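PDB 1VL4: pmbA-related protein from Thermotoga maritima, which is probably a metallopeptidase of the PmbA/TldD (U62) family and has also been proposed to modulate DNA gyrase. Local coordinates for residues P152-K157 / G180-M185; E249-M254 / N411-L416; K19-A24 / N83-F88. All blocks are in the same frame, centred on the assembly; numbering follows the deposited sequence.

Contact 1: P152-K157 / G180-M185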
loop_
_atom_site.group_PDB
_atom_site.type_symbol
_atom_site.label_atom_id
_atom_site.label_comp_id
_atom_site.label_asym_id
_atom_site.label_seq_id
_atom_site.Cartn_x
_atom_site.Cartn_y
_atom_site.Cartn_z
ATOM N N PRO A 152 -7.822 -20.229 7.528
ATOM C CA PRO A 152 -7.378 -18.988 8.152
ATOM C C PRO A 152 -8.134 -17.772 7.634
ATOM O O PRO A 152 -8.257 -16.776 8.336
ATOM C CB PRO A 152 -5.905 -18.903 7.734
ATOM C CG PRO A 152 -5.556 -20.303 7.239
ATOM C CD PRO A 152 -6.785 -20.828 6.669
ATOM N N THR A 153 -8.615 -17.858 6.398
ATOM C CA THR A 153 -9.289 -16.771 5.782
ATOM C C THR A 153 -10.441 -17.216 4.899
ATOM O O THR A 153 -10.335 -18.142 4.134
ATOM C CB THR A 153 -8.293 -15.887 4.978
ATOM O OG1 THR A 153 -7.359 -15.294 5.866
ATOM C CG2 THR A 153 -8.993 -14.755 4.258
ATOM N N VAL A 154 -11.561 -16.503 5.047
ATOM C CA VAL A 154 -12.595 -16.417 4.012
ATOM C C VAL A 154 -12.889 -14.937 3.844
ATOM O O VAL A 154 -13.076 -14.191 4.827
ATOM C CB VAL A 154 -13.880 -17.178 4.387
ATOM C CG1 VAL A 154 -15.000 -16.871 3.427
ATOM C CG2 VAL A 154 -13.638 -18.665 4.458
ATOM N N MET A 155 -12.891 -14.501 2.612
ATOM C CA MET A 155 -13.203 -13.127 2.321
ATOM C C MET A 155 -14.285 -12.948 1.244
ATOM O O MET A 155 -14.230 -13.512 0.161
ATOM C CB MET A 155 -11.934 -12.388 1.955
ATOM C CG MET A 155 -12.038 -10.864 2.049
ATOM S SD MET A 155 -10.656 -10.105 1.182
ATOM C CE MET A 155 -9.353 -11.076 2.053
ATOM N N TYR A 156 -15.234 -12.074 1.571
ATOM C CA TYR A 156 -16.309 -11.638 0.689
ATOM C C TYR A 156 -16.125 -10.140 0.386
ATOM O O TYR A 156 -15.881 -9.333 1.295
ATOM C CB TYR A 156 -17.677 -11.885 1.396
ATOM C CG TYR A 156 -18.863 -11.276 0.621
ATOM C CD1 TYR A 156 -19.220 -9.926 0.784
ATOM C CD2 TYR A 156 -19.577 -12.035 -0.312
ATOM C CE1 TYR A 156 -20.248 -9.345 0.039
ATOM C CE2 TYR A 156 -20.611 -11.486 -1.016
ATOM C CZ TYR A 156 -20.945 -10.123 -0.848
ATOM O OH TYR A 156 -21.971 -9.568 -1.601
ATOM N N LYS A 157 -16.359 -9.753 -0.854
ATOM C CA LYS A 157 -16.477 -8.375 -1.190
ATOM C C LYS A 157 -17.466 -8.096 -2.319
ATOM O O LYS A 157 -17.512 -8.835 -3.292
ATOM C CB LYS A 157 -15.109 -7.795 -1.581
ATOM C CG LYS A 157 -15.190 -6.273 -1.742
ATOM C CD LYS A 157 -13.827 -5.590 -1.768
ATOM C CE LYS A 157 -13.988 -4.085 -1.884
ATOM N NZ LYS A 157 -12.646 -3.411 -2.017
ATOM N N GLY A 180 -18.502 -8.677 -7.441
ATOM C CA GLY A 180 -18.121 -9.236 -6.145
ATOM C C GLY A 180 -17.171 -10.392 -6.322
ATOM O O GLY A 180 -16.921 -10.847 -7.449
ATOM N N PHE A 181 -16.741 -10.915 -5.186
ATOM C CA PHE A 181 -15.570 -11.817 -5.023
ATOM C C PHE A 181 -15.832 -12.584 -3.743
ATOM O O PHE A 181 -16.350 -12.024 -2.745
ATOM C CB PHE A 181 -14.347 -10.874 -4.944
ATOM C CG PHE A 181 -13.080 -11.445 -4.412
ATOM C CD1 PHE A 181 -12.149 -12.026 -5.292
ATOM C CD2 PHE A 181 -12.713 -11.255 -3.068
ATOM C CE1 PHE A 181 -10.880 -12.493 -4.812
ATOM C CE2 PHE A 181 -11.491 -11.702 -2.578
ATOM C CZ PHE A 181 -10.542 -12.312 -3.472
ATOM N N LEU A 182 -15.545 -13.888 -3.759
ATOM C CA LEU A 182 -15.543 -14.697 -2.588
ATOM C C LEU A 182 -14.302 -15.563 -2.677
ATOM O O LEU A 182 -14.050 -16.162 -3.729
ATOM C CB LEU A 182 -16.781 -15.564 -2.519
ATOM C CG LEU A 182 -17.056 -16.394 -1.276
ATOM C CD1 LEU A 182 -17.015 -15.608 0.031
ATOM C CD2 LEU A 182 -18.402 -17.132 -1.406
ATOM N N PHE A 183 -13.569 -15.626 -1.564
ATOM C CA PHE A 183 -12.245 -16.240 -1.491
ATOM C C PHE A 183 -12.212 -17.074 -0.223
ATOM O O PHE A 183 -12.783 -16.723 0.811
ATOM C CB PHE A 183 -11.122 -15.169 -1.463
ATOM C CG PHE A 183 -9.720 -15.690 -1.015
ATOM C CD1 PHE A 183 -8.818 -16.198 -1.963
ATOM C CD2 PHE A 183 -9.323 -15.642 0.305
ATOM C CE1 PHE A 183 -7.593 -16.643 -1.607
ATOM C CE2 PHE A 183 -8.086 -16.111 0.677
ATOM C CZ PHE A 183 -7.201 -16.599 -0.295
ATOM N N ALA A 184 -11.521 -18.200 -0.299
ATOM C CA ALA A 184 -11.269 -19.019 0.869
ATOM C C ALA A 184 -9.867 -19.610 0.815
ATOM O O ALA A 184 -9.361 -19.936 -0.279
ATOM C CB ALA A 184 -12.291 -20.125 0.962
ATOM N N MET A 185 -9.251 -19.735 1.985
ATOM C CA MET A 185 -7.928 -20.375 2.112
ATOM C C MET A 185 -7.974 -21.400 3.239
ATOM O O MET A 185 -8.425 -21.089 4.360
ATOM C CB MET A 185 -6.811 -19.333 2.367
ATOM C CG MET A 185 -5.391 -19.939 2.240
ATOM S SD MET A 185 -4.307 -19.368 3.548
ATOM C CE MET A 185 -3.330 -20.811 3.951
#
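With CG anti to the backbone N at Phe183 (chi1 165°) and the CG2 methyl of Thr153 likewise anti to its own N, ring and methyl meet on one face of the sheet: Thr153 CG2 lies in the plane of the Phe183 ring, at its edge, 3.9 Å from CE2. Met155, extended through chi1 and chi2, brings SD to the edge of the Phe181 ring, 4.2 Å from CE2. The other face carries Val154, Tyr156, Leu182 and Ala184: Val154 CG2 meets Ala184 CB at 4.0 Å, while Leu182 CD1 touches both Val154 CG1 and Tyr156 CB. Helices 128-143 and 210-223 cover this side. Between the faces five backbone hydrogen bonds join the strands; Met155 and Phe183 bond to each other through both N and O, with Phe183 N 2.8 Å from Met155 O. At the start of 152-157, beside the last residue of 180-185, Pro152 CG packs 4.0 Å from Met185 SD and CE, the two side chains crossing at about a right angle. A glycine in place of Pro152 would probably leave the Met185 thioether without this neighbour and freer to turn. The two segments run antiparallel at 178°, hydrogen-bonded and non-hydrogen-bonded pairs in turn, within the beta hairpin of strands 148-167 and 172-188.

Contact 2: E249-M254 / N411-L416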
loop_
_atom_site.group_PDB
_atom_site.type_symbol
_atom_site.label_atom_id
_atom_site.label_comp_id
_atom_site.label_asym_id
_atom_site.label_seq_id
_atom_site.Cartn_x
_atom_site.Cartn_y
_atom_site.Cartn_z
ATOM N N GLU A 249 0.801 -10.580 -14.991
ATOM C CA GLU A 249 0.795 -9.194 -14.570
ATOM C C GLU A 249 2.103 -8.494 -14.834
ATOM O O GLU A 249 2.112 -7.272 -15.048
ATOM C CB GLU A 249 0.446 -9.089 -13.083
ATOM C CG GLU A 249 -0.963 -9.650 -12.886
ATOM C CD GLU A 249 -1.742 -8.837 -11.950
ATOM O OE1 GLU A 249 -1.503 -9.019 -10.738
ATOM O OE2 GLU A 249 -2.550 -7.999 -12.439
ATOM N N MET A 250 3.207 -9.244 -14.844
ATOM C CA MET A 250 4.508 -8.612 -15.116
ATOM C C MET A 250 4.675 -8.189 -16.591
ATOM O O MET A 250 5.604 -7.468 -16.953
ATOM C CB MET A 250 5.629 -9.504 -14.619
ATOM C CG MET A 250 6.116 -10.586 -15.593
ATOM S SD MET A 250 7.505 -11.487 -14.838
ATOM C CE MET A 250 8.864 -10.313 -14.958
ATOM N N PHE A 251 3.741 -8.604 -17.439
ATOM C CA PHE A 251 3.740 -8.187 -18.834
ATOM C C PHE A 251 3.163 -6.772 -18.990
ATOM O O PHE A 251 3.425 -6.078 -19.958
ATOM C CB PHE A 251 2.904 -9.184 -19.624
ATOM C CG PHE A 251 3.085 -9.105 -21.116
ATOM C CD1 PHE A 251 4.339 -9.179 -21.685
ATOM C CD2 PHE A 251 1.991 -8.968 -21.943
ATOM C CE1 PHE A 251 4.490 -9.101 -23.087
ATOM C CE2 PHE A 251 2.124 -8.915 -23.315
ATOM C CZ PHE A 251 3.370 -8.990 -23.894
ATOM N N ILE A 252 2.383 -6.348 -18.020
ATOM C CA ILE A 252 1.590 -5.120 -18.173
ATOM C C ILE A 252 2.476 -3.845 -18.298
ATOM O O ILE A 252 2.319 -3.095 -19.266
ATOM C CB ILE A 252 0.510 -5.031 -17.083
ATOM C CG1 ILE A 252 -0.623 -6.028 -17.387
ATOM C CG2 ILE A 252 -0.004 -3.579 -16.952
ATOM C CD1 ILE A 252 -1.704 -6.155 -16.252
ATOM N N PRO A 253 3.450 -3.641 -17.382
ATOM C CA PRO A 253 4.377 -2.510 -17.598
ATOM C C PRO A 253 5.169 -2.552 -18.920
ATOM O O PRO A 253 5.468 -1.504 -19.502
ATOM C CB PRO A 253 5.314 -2.575 -16.381
ATOM C CG PRO A 253 4.624 -3.435 -15.353
ATOM C CD PRO A 253 3.736 -4.368 -16.127
ATOM N N MET A 254 5.474 -3.754 -19.429
ATOM C CA MET A 254 6.238 -3.912 -20.686
ATOM C C MET A 254 5.532 -3.362 -21.912
ATOM O O MET A 254 6.169 -2.892 -22.864
ATOM C CB MET A 254 6.536 -5.395 -20.966
ATOM C CG MET A 254 7.099 -6.119 -19.775
ATOM S SD MET A 254 7.610 -7.770 -20.216
ATOM C CE MET A 254 8.403 -8.231 -18.682
ATOM N N ASN A 411 13.104 -15.644 -17.560
ATOM C CA ASN A 411 12.672 -14.377 -18.120
ATOM C C ASN A 411 11.301 -14.600 -18.723
ATOM O O ASN A 411 11.129 -15.531 -19.510
ATOM C CB ASN A 411 13.625 -13.916 -19.216
ATOM C CG ASN A 411 13.360 -12.483 -19.651
ATOM O OD1 ASN A 411 12.378 -12.182 -20.360
ATOM N ND2 ASN A 411 14.242 -11.581 -19.235
ATOM N N PHE A 412 10.355 -13.737 -18.370
ATOM C CA PHE A 412 8.993 -13.798 -18.860
ATOM C C PHE A 412 8.903 -13.886 -20.403
ATOM O O PHE A 412 8.065 -14.621 -20.919
ATOM C CB PHE A 412 8.161 -12.610 -18.326
ATOM C CG PHE A 412 6.685 -12.763 -18.581
ATOM C CD1 PHE A 412 5.943 -13.688 -17.865
ATOM C CD2 PHE A 412 6.062 -12.062 -19.612
ATOM C CE1 PHE A 412 4.576 -13.872 -18.147
ATOM C CE2 PHE A 412 4.731 -12.242 -19.897
ATOM C CZ PHE A 412 3.985 -13.169 -19.167
ATOM N N LEU A 413 9.776 -13.175 -21.123
ATOM C CA LEU A 413 9.726 -13.185 -22.582
ATOM C C LEU A 413 10.135 -14.538 -23.139
ATOM O O LEU A 413 9.498 -15.026 -24.060
ATOM C CB LEU A 413 10.556 -12.065 -23.208
ATOM C CG LEU A 413 10.084 -10.635 -22.849
ATOM C CD1 LEU A 413 10.875 -9.560 -23.630
ATOM C CD2 LEU A 413 8.582 -10.481 -23.039
ATOM N N ASP A 414 11.150 -15.152 -22.554
ATOM C CA ASP A 414 11.553 -16.509 -22.923
ATOM C C ASP A 414 10.456 -17.516 -22.599
ATOM O O ASP A 414 10.230 -18.432 -23.341
ATOM C CB ASP A 414 12.820 -16.926 -22.177
ATOM C CG ASP A 414 14.063 -16.214 -22.685
ATOM O OD1 ASP A 414 14.203 -16.059 -23.926
ATOM O OD2 ASP A 414 14.905 -15.827 -21.840
ATOM N N LEU A 415 9.805 -17.356 -21.466
ATOM C CA LEU A 415 8.615 -18.138 -21.146
ATOM C C LEU A 415 7.585 -18.102 -22.282
ATOM O O LEU A 415 7.108 -19.156 -22.714
ATOM C CB LEU A 415 7.973 -17.610 -19.863
ATOM C CG LEU A 415 6.896 -18.515 -19.262
ATOM C CD1 LEU A 415 6.945 -18.477 -17.749
ATOM C CD2 LEU A 415 5.510 -18.148 -19.777
ATOM N N LEU A 416 7.261 -16.888 -22.755
ATOM C CA LEU A 416 6.335 -16.692 -23.850
ATOM C C LEU A 416 6.796 -17.432 -25.079
ATOM O O LEU A 416 5.958 -17.993 -25.797
ATOM C CB LEU A 416 6.126 -15.201 -24.204
ATOM C CG LEU A 416 5.407 -14.335 -23.161
ATOM C CD1 LEU A 416 5.367 -12.843 -23.562
ATOM C CD2 LEU A 416 4.014 -14.874 -22.855
#
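Phe412 is met from two directions, over a ring face by Met250 and at its edge by Phe251. Met250 CG sits 4.1 Å from the ring centroid and 28° off the normal, a CH-pi contact. Its SD stands obliquely to the ring, 4.8 Å from the centroid, a Met-aromatic contact, and also touches Phe412 CB at 3.7 Å as the two side chains run past each other in opposite directions. Chi1 of 86° at Met250 holds CG between the backbone N and the carbonyl carbon, and the bend at chi3 carries CE back to Phe412 CB. Phe251 approaches otherwise: its CD1 comes 3.6 Å from Phe412 CE2, near the plane of that ring, with the two ring planes inclined at 43°. The far end of Phe251 reaches helix 412-417 again, where CE1 lies 3.9 Å from Leu416 CD1. Met254 SD meets Leu413 CD2 at 4.0 Å; no hydrogen bond crosses between the two segments. Asn411 caps the helix, its OD1 accepting from Leu413 N on a lone pair at 2.9 Å, while ND2 bonds to Glu384 and Ser382. Around this buried junction, helix 241-247 packs on Phe412 through Leu247, and strands 307-311 and 345-348 supply Leu310 and Leu346 to Phe251.

Contact 3: K19-A24 / N83-F88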
loop_
_atom_site.group_PDB
_atom_site.type_symbol
_atom_site.label_atom_id
_atom_site.label_comp_id
_atom_site.label_asym_id
_atom_site.label_seq_id
_atom_site.Cartn_x
_atom_site.Cartn_y
_atom_site.Cartn_z
ATOM N N LYS A 19 -20.661 21.265 -12.216
ATOM C CA LYS A 19 -20.186 21.211 -13.618
ATOM C C LYS A 19 -20.426 22.489 -14.406
ATOM O O LYS A 19 -19.507 23.030 -15.039
ATOM C CB LYS A 19 -20.835 20.007 -14.351
ATOM C CG LYS A 19 -20.633 19.964 -15.866
ATOM C CD LYS A 19 -21.585 18.974 -16.522
ATOM C CE LYS A 19 -21.464 19.009 -18.029
ATOM N NZ LYS A 19 -21.928 17.721 -18.684
ATOM N N ASP A 20 -21.650 23.005 -14.312
ATOM C CA ASP A 20 -22.051 24.189 -15.038
ATOM C C ASP A 20 -21.250 25.402 -14.586
ATOM O O ASP A 20 -20.807 26.203 -15.428
ATOM C CB ASP A 20 -23.553 24.467 -14.835
ATOM C CG ASP A 20 -24.457 23.476 -15.582
ATOM O OD1 ASP A 20 -23.974 22.648 -16.400
ATOM O OD2 ASP A 20 -25.673 23.522 -15.330
ATOM N N ARG A 21 -21.083 25.553 -13.271
ATOM C CA ARG A 21 -20.338 26.695 -12.754
ATOM C C ARG A 21 -18.910 26.632 -13.296
ATOM O O ARG A 21 -18.375 27.622 -13.776
ATOM C CB ARG A 21 -20.271 26.691 -11.213
ATOM C CG ARG A 21 -21.544 27.079 -10.400
ATOM C CD ARG A 21 -21.789 28.610 -10.259
ATOM N NE ARG A 21 -20.675 29.445 -9.743
ATOM C CZ ARG A 21 -19.770 30.103 -10.487
ATOM N NH1 ARG A 21 -19.765 30.006 -11.821
ATOM N NH2 ARG A 21 -18.839 30.854 -9.892
ATOM N N LEU A 22 -18.302 25.446 -13.179
ATOM C CA LEU A 22 -16.929 25.224 -13.638
ATOM C C LEU A 22 -16.735 25.472 -15.134
ATOM O O LEU A 22 -15.755 26.120 -15.523
ATOM C CB LEU A 22 -16.487 23.796 -13.314
ATOM C CG LEU A 22 -16.063 23.487 -11.860
ATOM C CD1 LEU A 22 -15.660 22.025 -11.812
ATOM C CD2 LEU A 22 -14.923 24.375 -11.399
ATOM N N PHE A 23 -17.650 24.957 -15.976
ATOM C CA PHE A 23 -17.577 25.237 -17.415
ATOM C C PHE A 23 -17.704 26.728 -17.750
ATOM O O PHE A 23 -17.021 27.246 -18.624
ATOM C CB PHE A 23 -18.654 24.463 -18.172
ATOM C CG PHE A 23 -18.378 22.998 -18.342
ATOM C CD1 PHE A 23 -17.489 22.288 -17.507
ATOM C CD2 PHE A 23 -19.016 22.308 -19.353
ATOM C CE1 PHE A 23 -17.290 20.913 -17.708
ATOM C CE2 PHE A 23 -18.822 20.971 -19.551
ATOM C CZ PHE A 23 -17.969 20.262 -18.748
ATOM N N ALA A 24 -18.574 27.434 -17.047
ATOM C CA ALA A 24 -18.702 28.878 -17.238
ATOM C C ALA A 24 -17.391 29.612 -16.846
ATOM O O ALA A 24 -16.879 30.473 -17.581
ATOM C CB ALA A 24 -19.880 29.385 -16.401
ATOM N N ASN A 83 -18.092 24.927 -3.553
ATOM C CA ASN A 83 -17.235 26.049 -3.903
ATOM C C ASN A 83 -16.529 25.759 -5.222
ATOM O O ASN A 83 -15.314 25.583 -5.246
ATOM C CB ASN A 83 -16.171 26.330 -2.802
ATOM C CG ASN A 83 -16.775 26.797 -1.450
ATOM O OD1 ASN A 83 -16.808 27.984 -1.150
ATOM N ND2 ASN A 83 -17.180 25.857 -0.630
ATOM N N PRO A 84 -17.286 25.716 -6.324
ATOM C CA PRO A 84 -16.610 25.474 -7.602
ATOM C C PRO A 84 -15.595 26.555 -7.965
ATOM O O PRO A 84 -14.588 26.252 -8.606
ATOM C CB PRO A 84 -17.769 25.434 -8.614
ATOM C CG PRO A 84 -18.893 26.241 -7.929
ATOM C CD PRO A 84 -18.746 25.897 -6.489
ATOM N N GLU A 85 -15.838 27.800 -7.594
ATOM C CA GLU A 85 -14.905 28.830 -7.998
ATOM C C GLU A 85 -13.576 28.700 -7.247
ATOM O O GLU A 85 -12.523 28.884 -7.845
ATOM C CB GLU A 85 -15.463 30.231 -7.879
ATOM C CG GLU A 85 -14.389 31.263 -8.236
ATOM C CD GLU A 85 -14.926 32.660 -8.430
ATOM O OE1 GLU A 85 -15.276 33.322 -7.417
ATOM O OE2 GLU A 85 -14.963 33.102 -9.600
ATOM N N LYS A 86 -13.621 28.361 -5.960
ATOM C CA LYS A 86 -12.399 28.054 -5.203
ATOM C C LYS A 86 -11.671 26.857 -5.775
ATOM O O LYS A 86 -10.460 26.904 -5.959
ATOM C CB LYS A 86 -12.697 27.858 -3.698
ATOM C CG LYS A 86 -13.167 29.152 -3.093
ATOM C CD LYS A 86 -13.561 29.099 -1.608
ATOM C CE LYS A 86 -14.081 30.485 -1.178
ATOM N NZ LYS A 86 -13.617 30.884 0.172
ATOM N N CYS A 87 -12.402 25.785 -6.061
ATOM C CA CYS A 87 -11.835 24.619 -6.738
ATOM C C CYS A 87 -11.151 24.946 -8.081
ATOM O O CYS A 87 -10.040 24.483 -8.353
ATOM C CB CYS A 87 -12.922 23.624 -7.019
ATOM S SG CYS A 87 -13.505 22.793 -5.535
ATOM N N PHE A 88 -11.838 25.733 -8.910
ATOM C CA PHE A 88 -11.314 26.143 -10.178
ATOM C C PHE A 88 -10.058 26.983 -9.992
ATOM O O PHE A 88 -9.035 26.739 -10.636
ATOM C CB PHE A 88 -12.404 26.885 -10.978
ATOM C CG PHE A 88 -11.911 27.504 -12.248
ATOM C CD1 PHE A 88 -11.396 28.788 -12.237
ATOM C CD2 PHE A 88 -11.957 26.793 -13.458
ATOM C CE1 PHE A 88 -10.936 29.405 -13.400
ATOM C CE2 PHE A 88 -11.493 27.395 -14.626
ATOM C CZ PHE A 88 -10.981 28.709 -14.591
#
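Leu22 and Pro84 mark the tight part of this helix pair, their CA atoms 6.0 Å apart. The CD2 methyl of Leu22 lies 3.6 Å from Phe88 CB and 3.4 Å from the Pro84 carbonyl O, thus filling the groove between residues one helical turn apart. Leu22 and Phe88 run alongside in opposite senses, and CD2 stands obliquely to the aromatic ring. Arg21 belongs to this close packing through its stem, which crosses the pyrrolidine ring at about a right angle with CB 3.6 Å from Pro84 CG. Behind them Ile35, Ile65 and Val67 close the buried side. Helices 15-29 and 84-93 are thereby two helices packed on one face of an antiparallel sheet, through strands 32-48 and 51-69; the short segments 19-24 and 84-88 cross at -48°, axes 9.4 Å apart. Toward solvent the contact thins out to the guanidinium and Glu85. With CG of Arg21 beside the backbone N, the bends at chi2 and chi3 fold the chain so that NH2 comes 4.0 Å from Glu85 CB. The charges themselves do not join: Arg21 NH2 and Glu85 OE2 are 4.5 Å apart, too far for a salt bridge and probably a weak attraction at most, with the guanidinium and carboxylate planes turned 73° from each other.

The three contacts illustrate how one chain can combine a local hairpin with packing between distant segments. Along the chain they come in series, contact 3 first, then contact 1, then contact 2, each closing before the next opens. Contact 1 and contact 2 lie on opposite sides of the chain's centre, their centres about 28 Å apart and nearest atoms about 12 Å apart. Contact 3 is remote, its centre about 42 Å from that of contact 1 and about 44 Å from that of contact 2, yet strands 32-48, 148-167 and 172-188 link it to contact 1 through a single sheet. Contact 2 belongs to the C-terminal family region, contact 1 to the central one.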